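Local coordinates for Lmo0488 protein (Listeria monocytogenes serovar 1/2a, PDB 5TED) that binds shikimate in this effector-binding domain and, as a LysR-type transcriptional regulator, activates protocatechuate biosynthesis genes in response, at residues T43-K51 / A58-I69; E70-E78 / A200-L209. One frame throughout, in Å; residues are numbered along the deposited sequence.

Interaction 1: T43-K51 / A58-I69; sequences TKSIIPDLK and AICSYVENEPDI. With SKM ((3R,4S,5R)-3,4,5-trihydroxycyclohex-1-ene-1-carboxylic acid), chain D.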
loop_
_atom_site.group_PDB
_atom_site.type_symbol
_atom_site.label_atom_id
_atom_site.label_comp_id
_atom_site.label_asym_id
_atom_site.label_seq_id
_atom_site.Cartn_x
_atom_site.Cartn_y
_atom_site.Cartn_z
ATOM N N THR A 43 -11.980 -2.127 -1.457
ATOM C CA THR A 43 -13.177 -2.390 -2.257
ATOM C C THR A 43 -14.251 -1.323 -2.063
ATOM O O THR A 43 -14.920 -0.915 -3.022
ATOM C CB THR A 43 -13.750 -3.771 -1.920
ATOM O OG1 THR A 43 -12.860 -4.800 -2.357
ATOM C CG2 THR A 43 -15.102 -3.989 -2.608
ATOM N N LYS A 44 -14.466 -0.885 -0.826
ATOM C CA LYS A 44 -15.584 0.020 -0.593
ATOM C C LYS A 44 -15.349 1.389 -1.239
ATOM O O LYS A 44 -16.302 2.021 -1.705
ATOM C CB LYS A 44 -15.848 0.123 0.910
ATOM C CG LYS A 44 -16.427 -1.185 1.508
ATOM C CD LYS A 44 -17.732 -1.615 0.804
ATOM C CE LYS A 44 -18.396 -2.847 1.446
ATOM N NZ LYS A 44 -17.800 -4.177 1.068
ATOM N N SER A 45 -14.093 1.832 -1.355
ATOM C CA SER A 45 -13.818 3.045 -2.124
ATOM C C SER A 45 -13.866 2.792 -3.632
ATOM O O SER A 45 -14.314 3.660 -4.390
ATOM C CB SER A 45 -12.465 3.626 -1.710
ATOM O OG SER A 45 -11.445 3.293 -2.629
ATOM N N ILE A 46 -13.445 1.603 -4.076
ATOM C CA ILE A 46 -13.342 1.299 -5.504
ATOM C C ILE A 46 -14.712 1.314 -6.172
ATOM O O ILE A 46 -14.853 1.752 -7.322
ATOM C CB ILE A 46 -12.627 -0.054 -5.698
ATOM C CG1 ILE A 46 -11.113 0.128 -5.487
ATOM C CG2 ILE A 46 -12.972 -0.679 -7.061
ATOM C CD1 ILE A 46 -10.333 -1.187 -5.370
ATOM N N ILE A 47 -15.737 0.818 -5.479
ATOM C CA ILE A 47 -17.066 0.721 -6.091
ATOM C C ILE A 47 -17.587 2.078 -6.553
ATOM O O ILE A 47 -18.034 2.182 -7.710
ATOM C CB ILE A 47 -18.043 0.031 -5.125
ATOM C CG1 ILE A 47 -17.637 -1.421 -4.871
ATOM C CG2 ILE A 47 -19.469 0.148 -5.648
ATOM C CD1 ILE A 47 -17.711 -2.317 -6.091
ATOM N N PRO A 48 -17.602 3.130 -5.720
ATOM C CA PRO A 48 -18.054 4.442 -6.216
ATOM C C PRO A 48 -17.257 4.940 -7.408
ATOM O O PRO A 48 -17.820 5.623 -8.275
ATOM C CB PRO A 48 -17.874 5.363 -4.998
ATOM C CG PRO A 48 -17.855 4.462 -3.817
ATOM C CD PRO A 48 -17.287 3.153 -4.279
ATOM N N ASP A 49 -15.949 4.656 -7.460
ATOM C CA ASP A 49 -15.141 5.137 -8.578
ATOM C C ASP A 49 -15.398 4.357 -9.856
ATOM O O ASP A 49 -15.067 4.845 -10.947
ATOM C CB ASP A 49 -13.657 5.103 -8.229
ATOM C CG ASP A 49 -13.257 6.235 -7.308
ATOM O OD1 ASP A 49 -14.038 7.196 -7.208
ATOM O OD2 ASP A 49 -12.155 6.198 -6.724
ATOM N N LEU A 50 -15.989 3.166 -9.755
ATOM C CA LEU A 50 -16.525 2.517 -10.945
ATOM C C LEU A 50 -17.802 3.210 -11.389
ATOM O O LEU A 50 -17.986 3.492 -12.580
ATOM C CB LEU A 50 -16.805 1.040 -10.680
ATOM C CG LEU A 50 -15.981 -0.102 -11.250
ATOM C CD1 LEU A 50 -16.815 -1.365 -11.075
ATOM C CD2 LEU A 50 -15.613 0.100 -12.713
ATOM N N LYS A 51 -18.696 3.505 -10.436
ATOM C CA LYS A 51 -19.975 4.114 -10.782
ATOM C C LYS A 51 -19.785 5.512 -11.357
ATOM O O LYS A 51 -20.507 5.906 -12.279
ATOM C CB LYS A 51 -20.894 4.191 -9.559
ATOM C CG LYS A 51 -21.481 2.875 -9.141
ATOM C CD LYS A 51 -22.160 2.995 -7.778
ATOM C CE LYS A 51 -22.738 1.660 -7.334
ATOM N NZ LYS A 51 -23.337 1.769 -5.972
ATOM N N ALA A 58 -12.458 -2.582 -12.670
ATOM C CA ALA A 58 -11.878 -2.726 -11.346
ATOM C C ALA A 58 -11.643 -4.198 -11.048
ATOM O O ALA A 58 -12.289 -5.079 -11.616
ATOM C CB ALA A 58 -12.765 -2.105 -10.265
ATOM N N ILE A 59 -10.683 -4.450 -10.170
ATOM C CA ILE A 59 -10.418 -5.771 -9.628
ATOM C C ILE A 59 -10.583 -5.670 -8.118
ATOM O O ILE A 59 -9.810 -4.955 -7.457
ATOM C CB ILE A 59 -9.007 -6.265 -9.990
ATOM C CG1 ILE A 59 -8.842 -6.327 -11.525
ATOM C CG2 ILE A 59 -8.744 -7.620 -9.306
ATOM C CD1 ILE A 59 -7.405 -6.653 -12.000
ATOM N N CYS A 60 -11.576 -6.371 -7.569
ATOM C CA CYS A 60 -11.906 -6.154 -6.160
ATOM C C CYS A 60 -12.750 -7.315 -5.627
ATOM O O CYS A 60 -12.971 -8.323 -6.310
ATOM C CB CYS A 60 -12.623 -4.807 -5.976
ATOM S SG CYS A 60 -14.242 -4.749 -6.762
ATOM N N SER A 61 -13.209 -7.169 -4.380
ATOM C CA SER A 61 -14.068 -8.156 -3.737
ATOM C C SER A 61 -15.500 -8.013 -4.235
ATOM O O SER A 61 -15.943 -6.931 -4.638
ATOM C CB SER A 61 -14.061 -7.991 -2.210
ATOM O OG SER A 61 -12.761 -8.215 -1.666
ATOM N N TYR A 62 -16.230 -9.119 -4.199
ATOM C CA TYR A 62 -17.662 -9.069 -4.457
ATOM C C TYR A 62 -18.362 -8.254 -3.375
ATOM O O TYR A 62 -17.998 -8.316 -2.197
ATOM C CB TYR A 62 -18.230 -10.486 -4.504
ATOM C CG TYR A 62 -19.723 -10.549 -4.752
ATOM C CD1 TYR A 62 -20.247 -10.303 -6.015
ATOM C CD2 TYR A 62 -20.608 -10.864 -3.729
ATOM C CE1 TYR A 62 -21.613 -10.360 -6.256
ATOM C CE2 TYR A 62 -21.983 -10.930 -3.964
ATOM C CZ TYR A 62 -22.471 -10.674 -5.228
ATOM O OH TYR A 62 -23.821 -10.725 -5.473
ATOM N N VAL A 63 -19.388 -7.501 -3.768
ATOM C CA VAL A 63 -20.179 -6.708 -2.835
ATOM C C VAL A 63 -21.645 -7.011 -3.094
ATOM O O VAL A 63 -22.121 -6.873 -4.223
ATOM C CB VAL A 63 -19.904 -5.195 -2.971
ATOM C CG1 VAL A 63 -20.791 -4.404 -1.998
ATOM C CG2 VAL A 63 -18.457 -4.896 -2.702
ATOM N N GLU A 64 -22.361 -7.421 -2.050
ATOM C CA GLU A 64 -23.768 -7.738 -2.209
ATOM C C GLU A 64 -24.589 -6.475 -2.436
ATOM O O GLU A 64 -24.215 -5.377 -2.009
ATOM C CB GLU A 64 -24.276 -8.503 -0.988
ATOM C CG GLU A 64 -24.250 -9.995 -1.200
ATOM C CD GLU A 64 -24.772 -10.760 -0.009
ATOM O OE1 GLU A 64 -25.723 -10.279 0.644
ATOM O OE2 GLU A 64 -24.225 -11.846 0.272
ATOM N N ASN A 65 -25.714 -6.646 -3.137
ATOM C CA ASN A 65 -26.681 -5.574 -3.377
ATOM C C ASN A 65 -26.070 -4.428 -4.172
ATOM O O ASN A 65 -26.281 -3.254 -3.870
ATOM C CB ASN A 65 -27.274 -5.069 -2.065
ATOM C CG ASN A 65 -28.428 -5.913 -1.610
ATOM O OD1 ASN A 65 -28.250 -6.876 -0.867
ATOM N ND2 ASN A 65 -29.626 -5.569 -2.065
ATOM N N GLU A 66 -25.330 -4.776 -5.218
ATOM C CA GLU A 66 -24.793 -3.813 -6.174
ATOM C C GLU A 66 -25.247 -4.231 -7.561
ATOM O O GLU A 66 -24.440 -4.645 -8.400
ATOM C CB GLU A 66 -23.269 -3.737 -6.085
ATOM C CG GLU A 66 -22.762 -3.205 -4.766
ATOM C CD GLU A 66 -23.114 -1.750 -4.593
ATOM O OE1 GLU A 66 -23.626 -1.168 -5.571
ATOM O OE2 GLU A 66 -22.880 -1.193 -3.501
ATOM N N PRO A 67 -26.549 -4.125 -7.838
ATOM C CA PRO A 67 -27.079 -4.642 -9.108
ATOM C C PRO A 67 -26.549 -3.918 -10.337
ATOM O O PRO A 67 -26.651 -4.456 -11.447
ATOM C CB PRO A 67 -28.591 -4.446 -8.951
ATOM C CG PRO A 67 -28.708 -3.279 -8.020
ATOM C CD PRO A 67 -27.577 -3.432 -7.043
ATOM N N ASP A 68 -26.007 -2.709 -10.180
ATOM C CA ASP A 68 -25.440 -1.975 -11.303
ATOM C C ASP A 68 -24.049 -2.452 -11.687
ATOM O O ASP A 68 -23.541 -2.046 -12.741
ATOM C CB ASP A 68 -25.400 -0.483 -10.975
ATOM C CG ASP A 68 -26.789 0.100 -10.745
ATOM O OD1 ASP A 68 -27.762 -0.414 -11.344
ATOM O OD2 ASP A 68 -26.899 1.064 -9.962
ATOM N N ILE A 69 -23.418 -3.290 -10.868
ATOM C CA ILE A 69 -22.046 -3.724 -11.103
ATOM C C ILE A 69 -22.059 -5.198 -11.463
ATOM O O ILE A 69 -22.716 -6.002 -10.792
ATOM C CB ILE A 69 -21.153 -3.457 -9.883
ATOM C CG1 ILE A 69 -21.077 -1.951 -9.627
ATOM C CG2 ILE A 69 -19.760 -3.991 -10.131
ATOM C CD1 ILE A 69 -20.309 -1.583 -8.424
HETATM O O12 SKM D . -5.744 -5.181 0.543
HETATM C C8 SKM D . -6.521 -5.279 1.733
HETATM C C6 SKM D . -7.433 -4.257 1.827
HETATM O O7 SKM D . -8.215 -4.365 3.016
HETATM C C5 SKM D . -8.520 -4.224 0.583
HETATM C C4 SKM D . -9.159 -5.524 0.350
HETATM C C1 SKM D . -10.470 -5.646 -0.442
HETATM O O2 SKM D . -11.199 -4.621 -0.577
HETATM O O3 SKM D . -10.818 -6.763 -0.932
HETATM C C10 SKM D . -8.432 -6.851 0.877
HETATM C C9 SKM D . -7.305 -6.773 1.756
HETATM O O11 SKM D . -6.402 -7.738 1.388
#

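Interaction 2: E70-E78 / A200-L209; sequences EFLPLTKQE and ALRYGKKHFL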
loop_
_atom_site.group_PDB
_atom_site.type_symbol
_atom_site.label_atom_id
_atom_site.label_comp_id
_atom_site.label_asym_id
_atom_site.label_seq_id
_atom_site.Cartn_x
_atom_site.Cartn_y
_atom_site.Cartn_z
ATOM N N GLU A 70 -21.350 -5.546 -12.528
ATOM C CA GLU A 70 -21.156 -6.934 -12.914
ATOM C C GLU A 70 -19.850 -7.431 -12.318
ATOM O O GLU A 70 -18.795 -6.850 -12.576
ATOM C CB GLU A 70 -21.121 -7.063 -14.430
ATOM C CG GLU A 70 -20.721 -8.435 -14.890
ATOM C CD GLU A 70 -20.420 -8.479 -16.354
ATOM O OE1 GLU A 70 -19.358 -7.978 -16.773
ATOM O OE2 GLU A 70 -21.257 -9.014 -17.092
ATOM N N PHE A 71 -19.912 -8.507 -11.536
ATOM C CA PHE A 71 -18.730 -9.136 -10.958
ATOM C C PHE A 71 -18.515 -10.481 -11.645
ATOM O O PHE A 71 -19.432 -11.306 -11.677
ATOM C CB PHE A 71 -18.893 -9.353 -9.452
ATOM C CG PHE A 71 -19.057 -8.084 -8.646
ATOM C CD1 PHE A 71 -20.325 -7.561 -8.404
ATOM C CD2 PHE A 71 -17.957 -7.434 -8.107
ATOM C CE1 PHE A 71 -20.498 -6.401 -7.640
ATOM C CE2 PHE A 71 -18.117 -6.274 -7.330
ATOM C CZ PHE A 71 -19.396 -5.759 -7.106
ATOM N N LEU A 72 -17.334 -10.685 -12.230
ATOM C CA LEU A 72 -16.981 -11.961 -12.845
ATOM C C LEU A 72 -15.704 -12.499 -12.211
ATOM O O LEU A 72 -14.729 -11.746 -12.047
ATOM C CB LEU A 72 -16.801 -11.839 -14.377
ATOM C CG LEU A 72 -18.092 -11.488 -15.139
ATOM C CD1 LEU A 72 -17.808 -11.238 -16.579
ATOM C CD2 LEU A 72 -19.089 -12.615 -15.021
ATOM N N PRO A 73 -15.654 -13.787 -11.873
ATOM C CA PRO A 73 -14.503 -14.311 -11.127
ATOM C C PRO A 73 -13.212 -14.138 -11.919
ATOM O O PRO A 73 -13.165 -14.391 -13.122
ATOM C CB PRO A 73 -14.860 -15.793 -10.922
ATOM C CG PRO A 73 -15.848 -16.105 -11.995
ATOM C CD PRO A 73 -16.620 -14.839 -12.234
ATOM N N LEU A 74 -12.165 -13.661 -11.241
ATOM C CA LEU A 74 -10.872 -13.437 -11.886
ATOM C C LEU A 74 -9.754 -14.242 -11.248
ATOM O O LEU A 74 -9.020 -14.931 -11.963
ATOM C CB LEU A 74 -10.505 -11.943 -11.872
ATOM C CG LEU A 74 -9.124 -11.612 -12.466
ATOM C CD1 LEU A 74 -9.064 -11.890 -13.963
ATOM C CD2 LEU A 74 -8.765 -10.147 -12.173
ATOM N N THR A 75 -9.611 -14.204 -9.924
ATOM C CA THR A 75 -8.561 -14.970 -9.249
ATOM C C THR A 75 -9.042 -15.293 -7.835
ATOM O O THR A 75 -10.207 -15.075 -7.496
ATOM C CB THR A 75 -7.235 -14.198 -9.279
ATOM O OG1 THR A 75 -6.202 -14.998 -8.713
ATOM C CG2 THR A 75 -7.340 -12.855 -8.516
ATOM N N LYS A 76 -8.150 -15.837 -7.009
ATOM C CA LYS A 76 -8.526 -16.217 -5.651
ATOM C C LYS A 76 -7.315 -16.098 -4.741
ATOM O O LYS A 76 -6.176 -16.007 -5.205
ATOM C CB LYS A 76 -9.076 -17.640 -5.592
ATOM C CG LYS A 76 -8.059 -18.709 -5.966
ATOM C CD LYS A 76 -8.758 -20.042 -6.208
ATOM C CE LYS A 76 -7.790 -21.067 -6.773
ATOM N NZ LYS A 76 -6.545 -21.110 -5.951
ATOM N N GLN A 77 -7.570 -16.104 -3.430
ATOM C CA GLN A 77 -6.491 -16.087 -2.449
ATOM C C GLN A 77 -6.798 -17.076 -1.340
ATOM O O GLN A 77 -7.946 -17.486 -1.143
ATOM C CB GLN A 77 -6.281 -14.688 -1.855
ATOM C CG GLN A 77 -5.831 -13.677 -2.878
ATOM C CD GLN A 77 -5.779 -12.279 -2.332
ATOM O OE1 GLN A 77 -6.633 -11.874 -1.536
ATOM N NE2 GLN A 77 -4.772 -11.525 -2.755
ATOM N N GLU A 78 -5.752 -17.452 -0.614
ATOM C CA GLU A 78 -5.872 -18.304 0.558
ATOM C C GLU A 78 -5.751 -17.428 1.803
ATOM O O GLU A 78 -4.761 -16.710 1.963
ATOM C CB GLU A 78 -4.787 -19.383 0.547
ATOM C CG GLU A 78 -4.774 -20.275 1.782
ATOM C CD GLU A 78 -3.482 -21.089 1.917
ATOM O OE1 GLU A 78 -2.618 -21.016 1.007
ATOM O OE2 GLU A 78 -3.333 -21.800 2.942
ATOM N N ALA A 200 -8.391 -10.685 -19.641
ATOM C CA ALA A 200 -8.142 -10.975 -18.233
ATOM C C ALA A 200 -9.018 -12.107 -17.724
ATOM O O ALA A 200 -8.549 -12.962 -16.969
ATOM C CB ALA A 200 -8.370 -9.721 -17.397
ATOM N N LEU A 201 -10.292 -12.138 -18.121
ATOM C CA LEU A 201 -11.156 -13.226 -17.663
ATOM C C LEU A 201 -10.690 -14.577 -18.202
ATOM O O LEU A 201 -10.695 -15.589 -17.475
ATOM C CB LEU A 201 -12.600 -12.941 -18.081
ATOM C CG LEU A 201 -13.241 -11.806 -17.267
ATOM C CD1 LEU A 201 -14.645 -11.489 -17.751
ATOM C CD2 LEU A 201 -13.257 -12.169 -15.786
ATOM N N ARG A 202 -10.312 -14.619 -19.484
ATOM C CA ARG A 202 -9.767 -15.844 -20.065
ATOM C C ARG A 202 -8.505 -16.277 -19.336
ATOM O O ARG A 202 -8.318 -17.463 -19.039
ATOM C CB ARG A 202 -9.466 -15.646 -21.552
ATOM C CG ARG A 202 -10.660 -15.724 -22.502
ATOM C CD ARG A 202 -10.200 -15.866 -23.979
ATOM N NE ARG A 202 -9.117 -14.944 -24.341
ATOM C CZ ARG A 202 -9.299 -13.739 -24.886
ATOM N NH1 ARG A 202 -10.531 -13.299 -25.145
ATOM N NH2 ARG A 202 -8.251 -12.966 -25.175
ATOM N N TYR A 203 -7.609 -15.321 -19.072
ATOM C CA TYR A 203 -6.345 -15.618 -18.401
ATOM C C TYR A 203 -6.582 -16.148 -16.988
ATOM O O TYR A 203 -5.968 -17.138 -16.571
ATOM C CB TYR A 203 -5.487 -14.348 -18.348
ATOM C CG TYR A 203 -4.026 -14.627 -18.044
ATOM C CD1 TYR A 203 -3.563 -14.702 -16.729
ATOM C CD2 TYR A 203 -3.119 -14.854 -19.078
ATOM C CE1 TYR A 203 -2.235 -14.975 -16.455
ATOM C CE2 TYR A 203 -1.789 -15.121 -18.823
ATOM C CZ TYR A 203 -1.347 -15.186 -17.507
ATOM O OH TYR A 203 -0.008 -15.474 -17.247
ATOM N N GLY A 204 -7.463 -15.486 -16.235
ATOM C CA GLY A 204 -7.769 -15.939 -14.882
ATOM C C GLY A 204 -8.375 -17.331 -14.860
ATOM O O GLY A 204 -8.045 -18.155 -14.002
ATOM N N LYS A 205 -9.279 -17.610 -15.797
ATOM C CA LYS A 205 -9.842 -18.951 -15.892
ATOM C C LYS A 205 -8.742 -19.983 -16.105
ATOM O O LYS A 205 -8.750 -21.044 -15.484
ATOM C CB LYS A 205 -10.871 -18.999 -17.020
ATOM C CG LYS A 205 -11.652 -20.298 -17.117
ATOM C CD LYS A 205 -12.714 -20.211 -18.207
ATOM C CE LYS A 205 -13.554 -21.487 -18.261
ATOM N NZ LYS A 205 -14.681 -21.374 -19.234
ATOM N N LYS A 206 -7.774 -19.673 -16.971
ATOM C CA LYS A 206 -6.736 -20.631 -17.330
ATOM C C LYS A 206 -5.668 -20.760 -16.247
ATOM O O LYS A 206 -5.203 -21.872 -15.965
ATOM C CB LYS A 206 -6.107 -20.226 -18.666
ATOM C CG LYS A 206 -5.077 -21.204 -19.190
ATOM C CD LYS A 206 -4.676 -20.827 -20.592
ATOM C CE LYS A 206 -3.682 -21.826 -21.167
ATOM N NZ LYS A 206 -4.283 -23.173 -21.358
ATOM N N HIS A 207 -5.277 -19.651 -15.610
ATOM C CA HIS A 207 -4.103 -19.665 -14.752
ATOM C C HIS A 207 -4.352 -19.333 -13.293
ATOM O O HIS A 207 -3.497 -19.663 -12.467
ATOM C CB HIS A 207 -3.047 -18.686 -15.271
ATOM C CG HIS A 207 -2.638 -18.948 -16.684
ATOM N ND1 HIS A 207 -1.876 -20.038 -17.047
ATOM C CD2 HIS A 207 -2.837 -18.230 -17.814
ATOM C CE1 HIS A 207 -1.661 -20.003 -18.351
ATOM N NE2 HIS A 207 -2.226 -18.911 -18.838
ATOM N N PHE A 208 -5.447 -18.645 -12.958
ATOM C CA PHE A 208 -5.661 -18.155 -11.597
ATOM C C PHE A 208 -6.702 -18.939 -10.805
ATOM O O PHE A 208 -6.540 -19.110 -9.593
ATOM C CB PHE A 208 -6.098 -16.681 -11.626
ATOM C CG PHE A 208 -5.046 -15.730 -12.163
ATOM C CD1 PHE A 208 -3.701 -16.073 -12.152
ATOM C CD2 PHE A 208 -5.409 -14.470 -12.629
ATOM C CE1 PHE A 208 -2.736 -15.176 -12.652
ATOM C CE2 PHE A 208 -4.456 -13.566 -13.106
ATOM C CZ PHE A 208 -3.117 -13.927 -13.113
ATOM N N LEU A 209 -7.747 -19.455 -11.450
ATOM C CA LEU A 209 -8.889 -19.963 -10.698
ATOM C C LEU A 209 -8.867 -21.468 -10.468
ATOM O O LEU A 209 -9.567 -21.939 -9.570
ATOM C CB LEU A 209 -10.195 -19.564 -11.394
ATOM C CG LEU A 209 -10.508 -18.064 -11.370
ATOM C CD1 LEU A 209 -11.605 -17.703 -12.361
ATOM C CD2 LEU A 209 -10.923 -17.625 -9.973
HETATM O O HOH W 1 -12.554 -15.978 -15.304
#

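Interaction 1: T43-K51 / A58-I69
Helix 43-51 runs back over strand 58-60, their directions 156° apart and their axes 9.1 Å at closest approach, with Thr43 beside Cys60 and Leu50 near Ala58. This is the return half of a beta-alpha-beta crossover, from strand 35-41 through the helix to strand 57-60, in the periplasmic-binding-protein fold of LysR effector domains. At the ligand end, Thr43 OG1 accepts a nearly straight bond from Ser61 N (3.1 Å, 163° at the hydrogen). Thr43 N, which OG1 stands beside (chi1 -68°), donates to shikimate carboxylate oxygen O2 at 2.8 Å; OG1 turns toward the same oxygen, but too closely for that distance to be taken at face value. Ser61 OG donates to the other oxygen, O3, at 2.5 Å and also bonds Arg177, so Thr43 and Ser61 together grip the carboxylate. Thr43 CG2 presses on Val63 CG2 at 3.5 Å. Farther along the helix, Ile46 CG2 lies 3.5 Å from Ala58 CB, which Leu50 also covers, while Ile47 CG2 meets Ile69 CD1 at a tight 3.4 Å. The extended Lys51 chain crosses Glu66 roughly at a right angle, its NZ reaching the syn side of OE1 at 3.0 Å in a salt bridge.

Interaction 2: E70-E78 / A200-L209
Leu74 O points into the C-terminal turns of helix 191-208, lying 3.3 Å from Gly204 CA in a CA-H...O contact with an angle of 130° at the hydrogen. Phe208 CB and Leu209 CG crowd the same oxygen, which lies at the edge of the Phe208 ring, in its plane, and is buried with no hydrogen-bond partner in the model. Because Gly204 has no side chain, its CA can come within 5.0 Å of Leu74 CA. Leu74 reaches further: CG stands anti to the backbone N (chi1 177°), and CD1 comes within 3.2 Å of Ala200 O. Beside it, Leu72 and Leu201 cross at about a right angle, their CD1 atoms a tight 3.4 Å apart. Thr75 OG1, anti to its N, comes 3.4 Å from Phe208 CB, the two side chains meeting at a slant, while Leu209 CD1 and CD2 reach Pro73 and Thr75. One water joins the backbones, donating to Pro73 O at 2.8 Å and to Leu201 O at 2.9 Å.

Two backbone features position these groups. Leu74 and Thr75 form a classic beta bulge, both facing Ile179, and the helix has a wider pi-type turn at 204-208, where Gly204 O accepts from both Phe208 N and Leu209 N. The contact packs the C-terminal helix of the effector-binding domain onto this bulged strand, axes 39° apart, with the Thr75 side chain about 10 Å from bound shikimate. Outward, strand 69-84 pairs antiparallel with strand 177-184, Glu70 bridges to Lys197 earlier on the same helix, and Phe208 and Tyr203 pack against helix 17-26.

The centres of the two interactions lie about 16 Å apart, and they come in series along the chain: interaction 1 closes at Ile69, the first residue of strand 69-84, and interaction 2 opens at Glu70 on the same strand. Both build on the same mixed sheet. Helix 43-51 packs on the side toward which Ile69 points and where Phe71 touches Ile47, whereas helix 200-208 meets Leu72, the next residue along the strand. Direct packing joins them, with Phe71 against Ser61, Tyr62 and Val63, and Ile59 CD1 3.8 Å from Leu74 CD2. Arg177 adds a polar link: it bonds Ser61, Gln77 and shikimate, so the ligand-binding end of interaction 1 connects to strand 69-84.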